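Amino acid ABC superfamily ATP binding cassette transporter, binding protein (PDB 4H5G) probably captures amino acids outside the cell, L-arginine being bound in its cleft, and delivers them to a membrane ABC transporter for uptake. Local coordinates at residues D21-P24 and F25-S29; K109-V112 and E113-D117; S3-E6 and A7-K11; V218-K221 and L222-E225; E155-N158 and E159-G163. All coordinates share one frame; numbering follows the deposited sequence. Where two conformers were deposited one is given.

Contact 1: D21-P24 and F25-S29; sequences DYAP and FEFQS. With ARG (arginine), chain L.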
loop_
_atom_site.group_PDB
_atom_site.type_symbol
_atom_site.label_atom_id
_atom_site.label_comp_id
_atom_site.label_asym_id
_atom_site.label_seq_id
_atom_site.Cartn_x
_atom_site.Cartn_y
_atom_site.Cartn_z
ATOM N N ASP A 21 -1.152 -1.924 7.605
ATOM C CA ASP A 21 0.186 -1.778 8.197
ATOM C C ASP A 21 1.005 -0.778 7.394
ATOM O O ASP A 21 2.222 -0.898 7.295
ATOM C CB ASP A 21 0.923 -3.131 8.223
ATOM C CG ASP A 21 1.132 -3.722 6.818
ATOM O OD1 ASP A 21 0.495 -3.232 5.877
ATOM O OD2 ASP A 21 1.916 -4.693 6.672
ATOM N N TYR A 22 0.346 0.233 6.843
ATOM C CA TYR A 22 0.962 0.986 5.747
ATOM C C TYR A 22 0.491 2.442 5.705
ATOM O O TYR A 22 -0.013 2.900 4.690
ATOM C CB TYR A 22 0.625 0.267 4.417
ATOM C CG TYR A 22 1.774 0.170 3.408
ATOM C CD1 TYR A 22 3.016 -0.328 3.783
ATOM C CD2 TYR A 22 1.597 0.544 2.079
ATOM C CE1 TYR A 22 4.072 -0.441 2.861
ATOM C CE2 TYR A 22 2.645 0.447 1.150
ATOM C CZ TYR A 22 3.870 -0.050 1.556
ATOM O OH TYR A 22 4.912 -0.160 0.652
ATOM N N ALA A 23 0.650 3.163 6.814
ATOM C CA ALA A 23 0.325 4.592 6.853
ATOM C C ALA A 23 1.196 5.341 5.844
ATOM O O ALA A 23 2.410 5.146 5.811
ATOM C CB ALA A 23 0.567 5.139 8.246
ATOM N N PRO A 24 0.612 6.268 5.068
ATOM C CA PRO A 24 -0.729 6.860 5.170
ATOM C C PRO A 24 -1.818 6.206 4.324
ATOM O O PRO A 24 -2.930 6.736 4.287
ATOM C CB PRO A 24 -0.493 8.289 4.658
ATOM C CG PRO A 24 0.522 8.072 3.581
ATOM C CD PRO A 24 1.455 7.010 4.110
ATOM N N PHE A 25 -1.522 5.092 3.662
ATOM C CA PHE A 25 -2.510 4.438 2.797
ATOM C C PHE A 25 -3.610 3.753 3.607
ATOM O O PHE A 25 -4.796 3.983 3.392
ATOM C CB PHE A 25 -1.829 3.408 1.887
ATOM C CG PHE A 25 -0.938 4.017 0.837
ATOM C CD1 PHE A 25 -1.480 4.568 -0.313
ATOM C CD2 PHE A 25 0.435 4.027 0.992
ATOM C CE1 PHE A 25 -0.666 5.128 -1.279
ATOM C CE2 PHE A 25 1.250 4.578 0.028
ATOM C CZ PHE A 25 0.698 5.126 -1.110
ATOM N N GLU A 26 -3.197 2.886 4.522
ATOM C CA GLU A 26 -4.128 2.265 5.477
ATOM C C GLU A 26 -3.377 1.863 6.739
ATOM O O GLU A 26 -2.252 1.351 6.677
ATOM C CB GLU A 26 -4.829 1.040 4.880
ATOM C CG GLU A 26 -3.902 0.028 4.226
ATOM C CD GLU A 26 -3.704 0.316 2.753
ATOM O OE1 GLU A 26 -4.655 0.839 2.128
ATOM O OE2 GLU A 26 -2.611 0.031 2.216
ATOM N N PHE A 27 -4.013 2.084 7.888
ATOM C CA PHE A 27 -3.399 1.794 9.171
ATOM C C PHE A 27 -4.438 1.837 10.272
ATOM O O PHE A 27 -5.595 2.160 10.021
ATOM C CB PHE A 27 -2.238 2.762 9.482
ATOM C CG PHE A 27 -2.617 4.229 9.500
ATOM C CD1 PHE A 27 -2.860 4.910 8.325
ATOM C CD2 PHE A 27 -2.679 4.936 10.695
ATOM C CE1 PHE A 27 -3.173 6.267 8.331
ATOM C CE2 PHE A 27 -2.996 6.296 10.712
ATOM C CZ PHE A 27 -3.241 6.960 9.530
ATOM N N GLN A 28 -4.020 1.507 11.486
ATOM C CA GLN A 28 -4.930 1.505 12.623
ATOM C C GLN A 28 -4.762 2.768 13.427
ATOM O O GLN A 28 -3.638 3.172 13.723
ATOM C CB GLN A 28 -4.644 0.305 13.523
ATOM C CG GLN A 28 -4.605 -0.997 12.767
ATOM C CD GLN A 28 -5.783 -1.877 13.077
ATOM O OE1 GLN A 28 -6.934 -1.449 12.987
ATOM N NE2 GLN A 28 -5.504 -3.115 13.465
ATOM N N SER A 29 -5.883 3.371 13.813
ATOM C CA SER A 29 -5.856 4.578 14.625
ATOM C C SER A 29 -7.000 4.579 15.627
ATOM O O SER A 29 -8.082 4.054 15.356
ATOM C CB SER A 29 -5.932 5.812 13.721
ATOM O OG SER A 29 -5.671 6.992 14.458
HETATM N N ARG L . 3.056 -1.167 -3.545
HETATM C CA ARG L . 3.620 -2.462 -3.137
HETATM C C ARG L . 2.959 -3.604 -3.876
HETATM O O ARG L . 1.864 -3.471 -4.447
HETATM C CB ARG L . 3.483 -2.673 -1.622
HETATM C CG ARG L . 2.077 -2.453 -1.071
HETATM C CD ARG L . 1.975 -2.896 0.397
HETATM N NE ARG L . 0.680 -2.528 0.986
HETATM C CZ ARG L . 0.329 -2.741 2.251
HETATM N NH1 ARG L . -0.870 -2.359 2.687
HETATM N NH2 ARG L . 1.182 -3.335 3.078
HETATM O OXT ARG L . 3.519 -4.703 -3.927
#
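Tyr22 and Glu26 face each other as an antiparallel hydrogen-bonded pair. Tyr22 N donates to Glu26 O at 2.8 Å, and Glu26 N returns a longer bond of 3.2 Å to Tyr22 O from well above the carbonyl plane. A weak bond from Phe25 N reaches the same Tyr22 O, so Phe25 and Glu26 together oppose one residue: a classic beta bulge, with a cis peptide before Pro24.

The single methyl of Ala23 sits over a face of the Phe27 ring in a CH-pi contact, Ala23 CB 3.8 Å from the centroid, with little bulk to hold the ring off. The rings of Tyr22 and Phe25 are near parallel but slid apart and barely overlap.

The carboxylates of Asp21 and Glu26 and the ring face of Tyr22 converge on the bound arginine. Its NH2 donates to Asp21 OD1 at 2.9 Å and its NH1 to Glu26 OE2 at 3.0 Å. Glu26 reaches it with CG between its backbone N and carbonyl carbon (chi1 50°) and a bend at chi2. Asp171 takes the Tyr22 hydroxyl, and Met153 N bonds to Asp21 OD2.

Two carboxylates and an aromatic ring suit a planar cation, consistent with selection of a basic amino acid.

Contact 2: K109-V112 and E113-D117; sequences KADV and EKYKD
Asp111 O is gripped by two backbone N-H groups from the next turn of chain. Tyr115 N approaches almost in line with the carbonyl, 3.1 Å from Asp111 O, whereas Lys114 N comes from above its plane at 3.0 Å. This forked acceptor winds the chain into a helix-like turn, continuing from the end of the 3-10 segment 109-111.

The turn brings the side chains of Asp111, Lys114 and Tyr115 alongside one another, all pointing the same way. Asp111 CB rests 3.8 Å from Tyr115 CE2, with carboxylate and ring planes nearly perpendicular (86°). Lys114 is fully extended, and its aliphatic CG lies over one face of the same ring. Its ammonium group stays 4.6 Å from Asp111 OD1, beyond a salt bridge; instead one water joins Asp111 OD2, Lys114 NZ and the Tyr115 hydroxyl, lying 2.7 Å from Tyr115 OH. Charged and hydroxyl ends thus suit a surface where solvent completes the link. A second water donates to both Val112 O and Tyr115 O, and Tyr115 is the centre of an inverse gamma turn.

While Lys114 remains exposed, the ring of Tyr115 is buried against Val107 of strand 103-108 and Leu121 of helix 118-122. Val112 also touches Val107, and Asp117 caps the start of that helix, so the loop carries the chain from strand to helix.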
loop_
_atom_site.group_PDB
_atom_site.type_symbol
_atom_site.label_atom_id
_atom_site.label_comp_id
_atom_site.label_asym_id
_atom_site.label_seq_id
_atom_site.Cartn_x
_atom_site.Cartn_y
_atom_site.Cartn_z
ATOM N N LYS A 109 18.556 7.485 11.071
ATOM C CA LYS A 109 19.044 8.827 10.746
ATOM C C LYS A 109 20.569 8.878 10.725
ATOM O O LYS A 109 21.162 9.539 9.873
ATOM C CB LYS A 109 18.484 9.836 11.755
ATOM C CG LYS A 109 18.603 11.300 11.343
ATOM C CD LYS A 109 17.730 12.187 12.236
ATOM C CE LYS A 109 16.246 11.925 11.999
ATOM N NZ LYS A 109 15.390 12.544 13.054
ATOM N N ALA A 110 21.211 8.163 11.652
ATOM C CA ALA A 110 22.672 8.191 11.749
ATOM C C ALA A 110 23.341 7.536 10.539
ATOM O O ALA A 110 24.548 7.687 10.342
ATOM C CB ALA A 110 23.144 7.535 13.049
ATOM N N ASP A 111 22.555 6.817 9.735
ATOM C CA ASP A 111 23.084 6.047 8.609
ATOM C C ASP A 111 22.782 6.657 7.251
ATOM O O ASP A 111 23.079 6.048 6.223
ATOM C CB ASP A 111 22.521 4.620 8.621
ATOM C CG ASP A 111 23.141 3.750 9.691
ATOM O OD1 ASP A 111 24.219 4.110 10.223
ATOM O OD2 ASP A 111 22.546 2.688 9.984
ATOM N N VAL A 112 22.187 7.843 7.235
ATOM C CA VAL A 112 21.849 8.478 5.961
ATOM C C VAL A 112 23.096 8.754 5.116
ATOM O O VAL A 112 23.081 8.573 3.900
ATOM C CB VAL A 112 21.022 9.761 6.156
ATOM C CG1 VAL A 112 20.806 10.481 4.827
ATOM C CG2 VAL A 112 19.681 9.424 6.788
ATOM N N GLU A 113 24.179 9.174 5.760
ATOM C CA GLU A 113 25.412 9.461 5.026
ATOM C C GLU A 113 26.074 8.176 4.569
ATOM O O GLU A 113 26.878 8.162 3.639
ATOM C CB GLU A 113 26.380 10.287 5.880
ATOM C CG GLU A 113 25.910 11.698 6.112
ATOM C CD GLU A 113 25.582 12.408 4.816
ATOM O OE1 GLU A 113 26.457 12.459 3.925
ATOM O OE2 GLU A 113 24.442 12.901 4.682
ATOM N N LYS A 114 25.703 7.084 5.215
ATOM C CA LYS A 114 26.352 5.808 4.981
ATOM C C LYS A 114 25.814 5.105 3.735
ATOM O O LYS A 114 26.584 4.600 2.915
ATOM C CB LYS A 114 26.140 4.925 6.202
ATOM C CG LYS A 114 26.728 3.552 6.086
ATOM C CD LYS A 114 26.437 2.777 7.346
ATOM C CE LYS A 114 27.068 1.414 7.303
ATOM N NZ LYS A 114 26.854 0.746 8.611
ATOM N N TYR A 115 24.491 5.064 3.600
ATOM C CA TYR A 115 23.856 4.348 2.494
ATOM C C TYR A 115 23.598 5.274 1.325
ATOM O O TYR A 115 22.459 5.628 1.039
ATOM C CB TYR A 115 22.567 3.670 2.972
ATOM C CG TYR A 115 22.877 2.595 3.982
ATOM C CD1 TYR A 115 23.730 1.563 3.654
ATOM C CD2 TYR A 115 22.353 2.633 5.273
ATOM C CE1 TYR A 115 24.047 0.575 4.561
ATOM C CE2 TYR A 115 22.665 1.647 6.200
ATOM C CZ TYR A 115 23.509 0.621 5.835
ATOM O OH TYR A 115 23.851 -0.369 6.729
ATOM N N LYS A 116 24.676 5.665 0.657
ATOM C CA LYS A 116 24.570 6.591 -0.463
ATOM C C LYS A 116 24.446 5.925 -1.817
ATOM O O LYS A 116 23.989 6.552 -2.767
ATOM C CB LYS A 116 25.746 7.559 -0.471
ATOM C CG LYS A 116 25.563 8.679 0.514
ATOM C CD LYS A 116 26.274 9.928 0.067
ATOM C CE LYS A 116 27.216 10.364 1.144
ATOM N NZ LYS A 116 27.927 9.166 1.624
ATOM N N ASP A 117 24.860 4.666 -1.918
ATOM C CA ASP A 117 24.778 3.964 -3.198
ATOM C C ASP A 117 24.260 2.551 -3.017
ATOM O O ASP A 117 24.047 2.103 -1.893
ATOM C CB ASP A 117 26.131 3.976 -3.921
ATOM C CG ASP A 117 27.190 3.106 -3.237
ATOM O OD1 ASP A 117 27.012 2.698 -2.064
ATOM O OD2 ASP A 117 28.218 2.841 -3.885
HETATM O O HOH W 1 24.208 10.234 8.407
HETATM O O HOH W 2 24.100 0.366 9.350
HETATM O O HOH W 3 21.140 7.331 2.428
#

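Contact 3: S3-E6 and A7-K11; sequences SAVE and AIKQK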
loop_
_atom_site.group_PDB
_atom_site.type_symbol
_atom_site.label_atom_id
_atom_site.label_comp_id
_atom_site.label_asym_id
_atom_site.label_seq_id
_atom_site.Cartn_x
_atom_site.Cartn_y
_atom_site.Cartn_z
ATOM N N SER A 3 -23.553 -9.814 -12.697
ATOM C CA SER A 3 -23.560 -8.366 -12.504
ATOM C C SER A 3 -22.965 -7.965 -11.158
ATOM O O SER A 3 -23.641 -8.036 -10.127
ATOM C CB SER A 3 -24.986 -7.824 -12.622
ATOM O OG SER A 3 -25.012 -6.439 -12.323
ATOM N N ALA A 4 -21.709 -7.536 -11.172
ATOM C CA ALA A 4 -21.032 -7.132 -9.946
ATOM C C ALA A 4 -21.770 -5.973 -9.271
ATOM O O ALA A 4 -22.006 -6.009 -8.065
ATOM C CB ALA A 4 -19.572 -6.772 -10.226
ATOM N N VAL A 5 -22.144 -4.947 -10.035
ATOM C CA VAL A 5 -22.820 -3.787 -9.421
ATOM C C VAL A 5 -24.149 -4.181 -8.754
ATOM O O VAL A 5 -24.397 -3.813 -7.602
ATOM C CB VAL A 5 -22.990 -2.597 -10.409
ATOM C CG1 VAL A 5 -23.927 -1.535 -9.837
ATOM C CG2 VAL A 5 -21.619 -1.972 -10.740
ATOM N N GLU A 6 -24.985 -4.945 -9.454
ATOM C CA GLU A 6 -26.270 -5.365 -8.879
ATOM C C GLU A 6 -26.070 -6.265 -7.658
ATOM O O GLU A 6 -26.843 -6.202 -6.692
ATOM C CB GLU A 6 -27.132 -6.095 -9.920
ATOM C CG GLU A 6 -27.533 -5.254 -11.117
ATOM C CD GLU A 6 -28.962 -4.731 -11.034
ATOM O OE1 GLU A 6 -29.553 -4.758 -9.931
ATOM O OE2 GLU A 6 -29.494 -4.302 -12.083
ATOM N N ALA A 7 -25.047 -7.116 -7.707
ATOM C CA ALA A 7 -24.783 -8.050 -6.603
ATOM C C ALA A 7 -24.345 -7.274 -5.365
ATOM O O ALA A 7 -24.751 -7.588 -4.245
ATOM C CB ALA A 7 -23.732 -9.071 -6.993
ATOM N N ILE A 8 -23.511 -6.260 -5.574
ATOM C CA ILE A 8 -23.067 -5.397 -4.472
ATOM C C ILE A 8 -24.258 -4.637 -3.875
ATOM O O ILE A 8 -24.430 -4.572 -2.649
ATOM C CB ILE A 8 -21.933 -4.435 -4.933
ATOM C CG1 ILE A 8 -20.613 -5.216 -5.028
ATOM C CG2 ILE A 8 -21.794 -3.257 -3.960
ATOM C CD1 ILE A 8 -19.555 -4.569 -5.940
ATOM N N LYS A 9 -25.100 -4.081 -4.741
ATOM C CA LYS A 9 -26.307 -3.394 -4.277
ATOM C C LYS A 9 -27.246 -4.294 -3.491
ATOM O O LYS A 9 -27.855 -3.872 -2.498
ATOM C CB LYS A 9 -27.065 -2.786 -5.461
ATOM C CG LYS A 9 -26.354 -1.626 -6.141
ATOM C CD LYS A 9 -27.125 -1.225 -7.394
ATOM C CE LYS A 9 -28.496 -0.658 -7.051
ATOM N NZ LYS A 9 -28.409 0.688 -6.406
ATOM N N GLN A 10 -27.372 -5.535 -3.943
ATOM C CA GLN A 10 -28.249 -6.484 -3.277
ATOM C C GLN A 10 -27.785 -6.837 -1.879
ATOM O O GLN A 10 -28.588 -6.914 -0.959
ATOM C CB GLN A 10 -28.365 -7.772 -4.076
ATOM C CG GLN A 10 -28.894 -8.902 -3.228
ATOM C CD GLN A 10 -29.334 -10.069 -4.039
ATOM O OE1 GLN A 10 -28.713 -11.133 -4.001
ATOM N NE2 GLN A 10 -30.413 -9.889 -4.787
ATOM N N LYS A 11 -26.490 -7.075 -1.725
ATOM C CA LYS A 11 -25.968 -7.476 -0.418
ATOM C C LYS A 11 -25.816 -6.260 0.497
ATOM O O LYS A 11 -25.658 -6.394 1.714
ATOM C CB LYS A 11 -24.678 -8.301 -0.539
ATOM C CG LYS A 11 -23.481 -7.528 -0.959
ATOM C CD LYS A 11 -22.326 -8.464 -1.298
ATOM C CE LYS A 11 -21.012 -7.677 -1.323
ATOM N NZ LYS A 11 -19.930 -8.393 -2.033
#
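Ser3 and Ala7 are joined by the first of four backbone bonds across this turn of helix, Ala7 N reaching Ser3 O at 2.9 Å. Ile8 N to Ala4 O, Lys9 N to Val5 O and Gln10 N to Glu6 O follow the same spacing. The straightest is that of Lys9, whose N-H points at Val5 O with an angle of 167° over 3.0 Å.

A side-chain bond finishes the start of the helix. Ser3 is the N-cap: its OG accepts from Glu6 N at 3.2 Å, satisfying an amide that has no preceding turn to bond to. Serine suits the place because its short hydroxyl, held with OG opposite the backbone N (chi1 175°), folds back over the first turn. Val5 N, one residue earlier, bonds to the carboxylate of Asp210 at the beginning of helix 209-225. That carboxylate lies near the amino-terminal end of helix 4-11, where it should interact well with the helix dipole. At the other end of the helix, Lys11 forms a salt bridge with Asp76.

Apolar contacts are divided between two sides. Val5 and Lys9 run side by side, with Val5 CG1 4.0 Å from Lys9 CD, so the lysine lays its methylene groups beside the valine while its charged end leads away from the turn. Ile8, the buried residue, packs with Ala4 against Leu211; the small alanine is consistent with a close approach to helix 209-225, and the branched isoleucine also reaches Val54.

Contact 4: V218-K221 and L222-E225; sequences VIQK and LKDE
Gln220 and Asp224, one helical turn apart, share a side-chain hydrogen bond: Gln220 NE2 donates to Asp224 OD1 at 2.9 Å. The donor stands 40° out of the carboxylate plane, with amide and carboxylate turned 33° against each other. Gln220 gets there by bending back at chi2 (62°), which swings its amide along the helix. The other end of that amide, OE1, accepts from a water that in turn accepts from Lys223 NZ at 2.7 Å; the ammonium group also donates to Pro97 O. Glutamine, with a donor and an acceptor on one flat group, can serve both neighbours.

On another side of the helix Lys221 and Glu225 form a salt bridge, Lys221 NZ to Glu225 OE2 at 3.2 Å, though as a hydrogen bond it is weak. The methylene groups of the lysine lie against the carboxylate too.

Such i to i+4 pairs of complementary side chains ride on the regular bonding of helix 209-225. Lys223 N to Ile219 O is nearly straight at 2.9 Å, whereas the bond from Glu225 N to Lys221 O is weak.

The buried side is aliphatic. Val218 and Leu222 point the same way, CG1 of Val218 lying 4.2 Å from CD1 of Leu222; the first packs on Ala47 and Ile48 of helix 40-52, the second on Met44 there and on Tyr231 of helix 227-235. Ile219 turns to Ile96 and Tyr98, and its CG2 meets Lys223 CE, the two side chains crossing at an angle.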
loop_
_atom_site.group_PDB
_atom_site.type_symbol
_atom_site.label_atom_id
_atom_site.label_comp_id
_atom_site.label_asym_id
_atom_site.label_seq_id
_atom_site.Cartn_x
_atom_site.Cartn_y
_atom_site.Cartn_z
ATOM N N VAL A 218 -15.104 7.371 -9.859
ATOM C CA VAL A 218 -14.803 7.961 -8.551
ATOM C C VAL A 218 -13.345 8.414 -8.484
ATOM O O VAL A 218 -13.048 9.530 -8.034
ATOM C CB VAL A 218 -15.112 6.967 -7.423
ATOM C CG1 VAL A 218 -14.645 7.516 -6.069
ATOM C CG2 VAL A 218 -16.619 6.697 -7.389
ATOM N N ILE A 219 -12.440 7.556 -8.949
ATOM C CA ILE A 219 -11.004 7.882 -8.919
ATOM C C ILE A 219 -10.672 9.081 -9.796
ATOM O O ILE A 219 -9.875 9.947 -9.412
ATOM C CB ILE A 219 -10.131 6.672 -9.326
ATOM C CG1 ILE A 219 -10.136 5.632 -8.205
ATOM C CG2 ILE A 219 -8.687 7.100 -9.608
ATOM C CD1 ILE A 219 -9.492 4.325 -8.618
ATOM N N GLN A 220 -11.287 9.156 -10.968
ATOM C CA GLN A 220 -10.994 10.287 -11.855
ATOM C C GLN A 220 -11.423 11.589 -11.194
ATOM O O GLN A 220 -10.744 12.618 -11.293
ATOM C CB GLN A 220 -11.670 10.128 -13.226
ATOM C CG GLN A 220 -11.159 11.148 -14.254
ATOM C CD GLN A 220 -9.654 11.012 -14.551
ATOM O OE1 GLN A 220 -9.230 10.085 -15.252
ATOM N NE2 GLN A 220 -8.846 11.941 -14.013
ATOM N N LYS A 221 -12.558 11.551 -10.510
ATOM C CA LYS A 221 -13.042 12.750 -9.822
ATOM C C LYS A 221 -12.106 13.145 -8.676
ATOM O O LYS A 221 -11.810 14.330 -8.479
ATOM C CB LYS A 221 -14.460 12.499 -9.314
ATOM C CG LYS A 221 -14.918 13.459 -8.251
ATOM C CD LYS A 221 -15.517 14.686 -8.854
ATOM C CE LYS A 221 -16.598 15.226 -7.932
ATOM N NZ LYS A 221 -17.454 16.210 -8.648
ATOM N N LEU A 222 -11.628 12.161 -7.928
ATOM C CA LEU A 222 -10.669 12.432 -6.838
ATOM C C LEU A 222 -9.386 13.060 -7.376
ATOM O O LEU A 222 -8.900 14.059 -6.840
ATOM C CB LEU A 222 -10.327 11.144 -6.074
ATOM C CG LEU A 222 -11.465 10.451 -5.327
ATOM C CD1 LEU A 222 -10.981 9.105 -4.800
ATOM C CD2 LEU A 222 -11.973 11.311 -4.177
ATOM N N LYS A 223 -8.832 12.486 -8.439
ATOM C CA LYS A 223 -7.598 13.042 -9.004
ATOM C C LYS A 223 -7.829 14.437 -9.563
ATOM O O LYS A 223 -6.969 15.317 -9.427
ATOM C CB LYS A 223 -7.009 12.116 -10.092
ATOM C CG LYS A 223 -6.577 10.741 -9.581
ATOM C CD LYS A 223 -5.682 10.028 -10.605
ATOM C CE LYS A 223 -6.477 9.693 -11.881
ATOM N NZ LYS A 223 -5.684 8.811 -12.827
ATOM N N ASP A 224 -8.978 14.647 -10.205
ATOM C CA ASP A 224 -9.280 15.956 -10.789
ATOM C C ASP A 224 -9.396 17.037 -9.728
ATOM O O ASP A 224 -9.102 18.193 -9.983
ATOM C CB ASP A 224 -10.581 15.924 -11.619
ATOM C CG ASP A 224 -10.433 15.154 -12.927
ATOM O OD1 ASP A 224 -9.313 14.687 -13.225
ATOM O OD2 ASP A 224 -11.446 15.026 -13.664
ATOM N N GLU A 225 -9.817 16.658 -8.531
ATOM C CA GLU A 225 -10.034 17.654 -7.484
ATOM C C GLU A 225 -8.880 17.697 -6.481
ATOM O O GLU A 225 -8.917 18.456 -5.513
ATOM C CB GLU A 225 -11.389 17.404 -6.781
ATOM C CG GLU A 225 -12.579 17.648 -7.711
ATOM C CD GLU A 225 -13.946 17.508 -7.045
ATOM O OE1 GLU A 225 -14.035 16.975 -5.921
ATOM O OE2 GLU A 225 -14.942 17.942 -7.667
HETATM O O HOH W 4 -6.910 8.888 -15.270
#

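Contact 5: E155-N158 and E159-G163; sequences EAVN and ELQAG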
loop_
_atom_site.group_PDB
_atom_site.type_symbol
_atom_site.label_atom_id
_atom_site.label_comp_id
_atom_site.label_asym_id
_atom_site.label_seq_id
_atom_site.Cartn_x
_atom_site.Cartn_y
_atom_site.Cartn_z
ATOM N N GLU A 155 6.434 -5.093 11.541
ATOM C CA GLU A 155 7.488 -5.975 12.050
ATOM C C GLU A 155 8.828 -5.664 11.385
ATOM O O GLU A 155 9.874 -5.692 12.044
ATOM C CB GLU A 155 7.109 -7.455 11.879
ATOM C CG GLU A 155 8.229 -8.448 12.213
ATOM C CD GLU A 155 8.678 -8.412 13.672
ATOM O OE1 GLU A 155 7.916 -7.927 14.535
ATOM O OE2 GLU A 155 9.804 -8.880 13.961
ATOM N N ALA A 156 8.800 -5.346 10.094
ATOM C CA ALA A 156 10.033 -4.950 9.402
ATOM C C ALA A 156 10.634 -3.731 10.072
ATOM O O ALA A 156 11.843 -3.672 10.327
ATOM C CB ALA A 156 9.769 -4.681 7.923
ATOM N N VAL A 157 9.792 -2.753 10.376
ATOM C CA VAL A 157 10.289 -1.527 11.000
ATOM C C VAL A 157 10.739 -1.773 12.441
ATOM O O VAL A 157 11.718 -1.184 12.901
ATOM C CB VAL A 157 9.263 -0.379 10.894
ATOM C CG1 VAL A 157 9.761 0.869 11.650
ATOM C CG2 VAL A 157 9.015 -0.043 9.437
ATOM N N ASN A 158 10.048 -2.659 13.156
ATOM C CA ASN A 158 10.528 -3.038 14.488
ATOM C C ASN A 158 11.913 -3.665 14.428
ATOM O O ASN A 158 12.745 -3.430 15.299
ATOM C CB ASN A 158 9.555 -3.990 15.192
ATOM C CG ASN A 158 8.326 -3.281 15.739
ATOM O OD1 ASN A 158 8.342 -2.074 15.993
ATOM N ND2 ASN A 158 7.250 -4.041 15.927
ATOM N N GLU A 159 12.168 -4.459 13.393
ATOM C CA GLU A 159 13.483 -5.082 13.258
ATOM C C GLU A 159 14.563 -4.060 12.902
ATOM O O GLU A 159 15.701 -4.168 13.363
ATOM C CB GLU A 159 13.439 -6.263 12.266
ATOM C CG GLU A 159 12.565 -7.405 12.784
ATOM C CD GLU A 159 12.747 -8.708 12.005
ATOM O OE1 GLU A 159 13.717 -8.815 11.224
ATOM O OE2 GLU A 159 11.913 -9.623 12.175
ATOM N N LEU A 160 14.190 -3.058 12.113
ATOM C CA LEU A 160 15.089 -1.925 11.839
ATOM C C LEU A 160 15.427 -1.192 13.140
ATOM O O LEU A 160 16.592 -0.929 13.437
ATOM C CB LEU A 160 14.435 -0.965 10.840
ATOM C CG LEU A 160 15.161 0.372 10.653
ATOM C CD1 LEU A 160 16.527 0.161 10.005
ATOM C CD2 LEU A 160 14.331 1.367 9.839
ATOM N N GLN A 161 14.409 -0.877 13.930
ATOM C CA GLN A 161 14.647 -0.213 15.221
ATOM C C GLN A 161 15.496 -1.024 16.200
ATOM O O GLN A 161 16.231 -0.465 17.018
ATOM C CB GLN A 161 13.316 0.195 15.855
ATOM C CG GLN A 161 12.553 1.169 14.997
ATOM C CD GLN A 161 11.289 1.651 15.648
ATOM O OE1 GLN A 161 10.330 0.892 15.827
ATOM N NE2 GLN A 161 11.277 2.923 16.020
ATOM N N ALA A 162 15.396 -2.346 16.110
ATOM C CA ALA A 162 16.161 -3.234 16.990
ATOM C C ALA A 162 17.591 -3.462 16.490
ATOM O O ALA A 162 18.424 -4.024 17.197
ATOM C CB ALA A 162 15.420 -4.555 17.169
ATOM N N GLY A 163 17.864 -3.027 15.264
ATOM C CA GLY A 163 19.204 -3.141 14.699
ATOM C C GLY A 163 19.485 -4.472 14.023
ATOM O O GLY A 163 20.628 -4.748 13.635
#
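The carboxylates of Glu155 and Glu159 meet with their planes steeply crossed, 78° apart, and Glu155 OE2 lies only 2.9 Å from Glu159 OE2. With both carboxylates ionised, two acceptor oxygens would face each other with no hydrogen to share, so the closeness would be costly and may raise the proton affinity of one of them. Glu155 bends at chi2 (63°) to bring its carboxylate back along the helix, and its OE2 also rests 3.3 Å from Glu159 CG. The amides of Asn158 and Gln161 are nearly coplanar, with Asn158 OD1 3.6 Å from Gln161 OE1; the asparagine oxygen takes its hydrogen bond from a diethylene glycol molecule, probably of the crystallisation liquor. Long polar side chains suit this solvent-facing side.

Backbone bonds run regularly beneath them: Glu159 N to Glu155 O and Gln161 N to Val157 O, both 2.9 Å, frame Leu160 N to Ala156 O, and Ala162 N to Asn158 O follows. On the buried side Ala156, Val157 and Leu160 pack on strand 167-171; Val157 and Leu160 also touch Leu106 of strand 103-108.

The helix ends in a Schellman motif, with Gly163 N turned back to Leu160 O at 3.1 Å. Gly163 has positive phi (86°), where a beta carbon would press on the preceding carbonyl oxygen, which explains the glycine. The whole is an amphipathic helix covering the sheet of an alpha/beta lobe.

Along the chain the contacts come in the order 3, 1, 2, 5, 4. Contact 1 is central, its centre about 9 Å from the chain's centre, and supplies three of the residues that bind arginine in a type II periplasmic-binding fold. Contacts 2 and 5 share one side, their centres about 17 Å apart: strand 103-108, which leads into contact 2, belongs to the mixed sheet on which helix 153-162 of contact 5 packs. Contacts 3 and 4 lie on the other side, their centres about 23 Å apart, and helix 4-11 touches helix 209-225, which carries contact 4. The centres of contacts 2 and 3 are about 51 Å apart; the outer contacts lie on the two lobes of an elongated protein, with the ligand between.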